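Local coordinates for protein periphilin-1 (Homo sapiens, PDB 6SWG) that probably acts in epigenetic transcriptional silencing as a subunit of the HUSH complex, assembling with a partner protein through its helical C-terminal domain, at residues Lys33-Val38 and Val80-His85. Numbering follows the deposited sequence.
Sequences KEIEQV and VEELKH
I35 meets E82 and L83 between the two antiparallel helices, a worked example of how one branched apolar residue can bridge such a pair. One position before it, E34 stands at the margin: its OE1 lies 4.8 Å from OE2 of E82, too far apart to touch, but close enough for the two carboxylates probably to repel each other. K31, a turn earlier on the same helix, probably eases their repulsion, salt-bridged to E34 and weakly paired with E82 at long range. The CB of I35 is directed toward the opposing helix. With CG1 anti to the carbonyl carbon (chi1 -68°), the ethyl branch brings CD1 to 3.7 Å from CB of L83, the two side chains crossing near a right angle. E82, its chain extended, runs past I35 in the opposite direction, and its CD lies 3.8 Å from I35 CG1. Cutting E82 back to an alanine would remove the carboxylate that lies along I35, and is likely to uncover this flank of the isoleucine and leave K31 without its weak second partner. The helices concerned, 23-56 and 61-93, form a long helical hairpin, and I35 lies between its arms, buried in the assembly. E36 on one arm and V80, L83 and K84 on the other also pack against a chain of another protein.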
loop_
_atom_site.group_PDB
_atom_site.type_symbol
_atom_site.label_atom_id
_atom_site.label_comp_id
_atom_site.label_asym_id
_atom_site.label_seq_id
_atom_site.Cartn_x
_atom_site.Cartn_y
_atom_site.Cartn_z
ATOM N N LYS B 33 -10.249 -14.028 13.272
ATOM C CA LYS B 33 -9.396 -14.427 12.160
ATOM C C LYS B 33 -9.329 -13.329 11.095
ATOM O O LYS B 33 -8.238 -13.008 10.585
ATOM C CB LYS B 33 -9.891 -15.747 11.593
ATOM C CG LYS B 33 -9.093 -16.191 10.407
ATOM C CD LYS B 33 -9.571 -17.561 9.922
ATOM C CE LYS B 33 -8.766 -18.105 8.710
ATOM N NZ LYS B 33 -9.156 -19.572 8.459
ATOM N N GLU B 34 -10.474 -12.719 10.780
ATOM C CA GLU B 34 -10.504 -11.644 9.794
ATOM C C GLU B 34 -9.636 -10.460 10.235
ATOM O O GLU B 34 -8.840 -9.926 9.447
ATOM C CB GLU B 34 -11.938 -11.226 9.548
ATOM C CG GLU B 34 -12.108 -9.942 8.768
ATOM C CD GLU B 34 -13.550 -9.390 8.930
ATOM O OE1 GLU B 34 -13.932 -8.986 10.062
ATOM O OE2 GLU B 34 -14.308 -9.374 7.941
ATOM N N ILE B 35 -9.776 -10.035 11.494
ATOM C CA ILE B 35 -8.968 -8.917 11.969
ATOM C C ILE B 35 -7.491 -9.270 11.854
ATOM O O ILE B 35 -6.668 -8.423 11.515
ATOM C CB ILE B 35 -9.339 -8.582 13.431
ATOM C CG1 ILE B 35 -10.759 -8.015 13.551
ATOM C CG2 ILE B 35 -8.279 -7.682 14.119
ATOM C CD1 ILE B 35 -11.235 -8.027 15.069
ATOM N N GLU B 36 -7.122 -10.508 12.175
ATOM C CA GLU B 36 -5.705 -10.840 12.119
ATOM C C GLU B 36 -5.225 -10.824 10.671
ATOM O O GLU B 36 -4.133 -10.356 10.382
ATOM C CB GLU B 36 -5.460 -12.176 12.822
ATOM C CG GLU B 36 -5.805 -12.083 14.308
ATOM C CD GLU B 36 -5.582 -13.374 15.125
ATOM O OE1 GLU B 36 -5.295 -13.259 16.332
ATOM O OE2 GLU B 36 -5.797 -14.495 14.612
ATOM N N GLN B 37 -6.038 -11.275 9.731
ATOM C CA GLN B 37 -5.576 -11.223 8.355
ATOM C C GLN B 37 -5.358 -9.776 7.929
ATOM O O GLN B 37 -4.324 -9.415 7.333
ATOM C CB GLN B 37 -6.592 -11.904 7.437
ATOM C CG GLN B 37 -6.641 -13.361 7.697
ATOM C CD GLN B 37 -7.748 -14.065 6.941
ATOM O OE1 GLN B 37 -8.730 -13.446 6.486
ATOM N NE2 GLN B 37 -7.618 -15.391 6.821
ATOM N N VAL B 38 -6.325 -8.926 8.236
ATOM C CA VAL B 38 -6.164 -7.533 7.858
ATOM C C VAL B 38 -4.915 -6.966 8.514
ATOM O O VAL B 38 -4.113 -6.283 7.864
ATOM C CB VAL B 38 -7.422 -6.728 8.208
ATOM C CG1 VAL B 38 -7.147 -5.270 7.992
ATOM C CG2 VAL B 38 -8.614 -7.216 7.361
ATOM N N VAL B 80 -7.521 -4.556 18.459
ATOM C CA VAL B 80 -8.051 -4.985 19.741
ATOM C C VAL B 80 -9.396 -4.316 20.004
ATOM O O VAL B 80 -10.404 -5.004 20.301
ATOM C CB VAL B 80 -7.043 -4.681 20.855
ATOM C CG1 VAL B 80 -7.661 -4.973 22.234
ATOM C CG2 VAL B 80 -5.694 -5.396 20.548
ATOM N N GLU B 81 -9.461 -2.971 19.815
ATOM C CA GLU B 81 -10.722 -2.287 20.063
ATOM C C GLU B 81 -11.814 -2.846 19.161
ATOM O O GLU B 81 -12.939 -3.069 19.609
ATOM C CB GLU B 81 -10.625 -0.790 19.872
ATOM C CG GLU B 81 -11.531 -0.106 20.899
ATOM C CD GLU B 81 -13.055 -0.256 20.580
ATOM O OE1 GLU B 81 -13.422 0.052 19.407
ATOM O OE2 GLU B 81 -13.873 -0.716 21.467
ATOM N N GLU B 82 -11.478 -3.136 17.903
ATOM C CA GLU B 82 -12.459 -3.621 16.948
ATOM C C GLU B 82 -13.106 -4.895 17.463
ATOM O O GLU B 82 -14.334 -4.979 17.569
ATOM C CB GLU B 82 -11.771 -3.881 15.614
ATOM C CG GLU B 82 -12.704 -4.489 14.616
ATOM C CD GLU B 82 -12.168 -4.465 13.179
ATOM O OE1 GLU B 82 -11.006 -4.050 12.976
ATOM O OE2 GLU B 82 -12.965 -4.805 12.258
ATOM N N LEU B 83 -12.275 -5.830 17.968
ATOM C CA LEU B 83 -12.812 -7.103 18.432
ATOM C C LEU B 83 -13.717 -6.877 19.641
ATOM O O LEU B 83 -14.831 -7.435 19.714
ATOM C CB LEU B 83 -11.674 -8.059 18.768
ATOM C CG LEU B 83 -12.198 -9.408 19.277
ATOM C CD1 LEU B 83 -13.053 -10.119 18.277
ATOM C CD2 LEU B 83 -11.017 -10.312 19.655
ATOM N N LYS B 84 -13.298 -5.992 20.557
ATOM C CA LYS B 84 -14.161 -5.721 21.712
ATOM C C LYS B 84 -15.483 -5.128 21.256
ATOM O O LYS B 84 -16.558 -5.611 21.640
ATOM C CB LYS B 84 -13.491 -4.807 22.714
ATOM C CG LYS B 84 -12.334 -5.456 23.395
ATOM C CD LYS B 84 -11.683 -4.488 24.387
ATOM C CE LYS B 84 -10.476 -5.128 25.051
ATOM N NZ LYS B 84 -9.832 -4.342 26.168
ATOM N N HIS B 85 -15.421 -4.189 20.314
ATOM C CA HIS B 85 -16.649 -3.620 19.778
ATOM C C HIS B 85 -17.574 -4.716 19.279
ATOM O O HIS B 85 -18.749 -4.767 19.674
ATOM C CB HIS B 85 -16.374 -2.638 18.661
ATOM C CG HIS B 85 -17.522 -1.723 18.435
ATOM N ND1 HIS B 85 -18.256 -1.731 17.274
ATOM C CD2 HIS B 85 -18.109 -0.819 19.251
ATOM C CE1 HIS B 85 -19.227 -0.843 17.371
ATOM N NE2 HIS B 85 -19.151 -0.271 18.556
#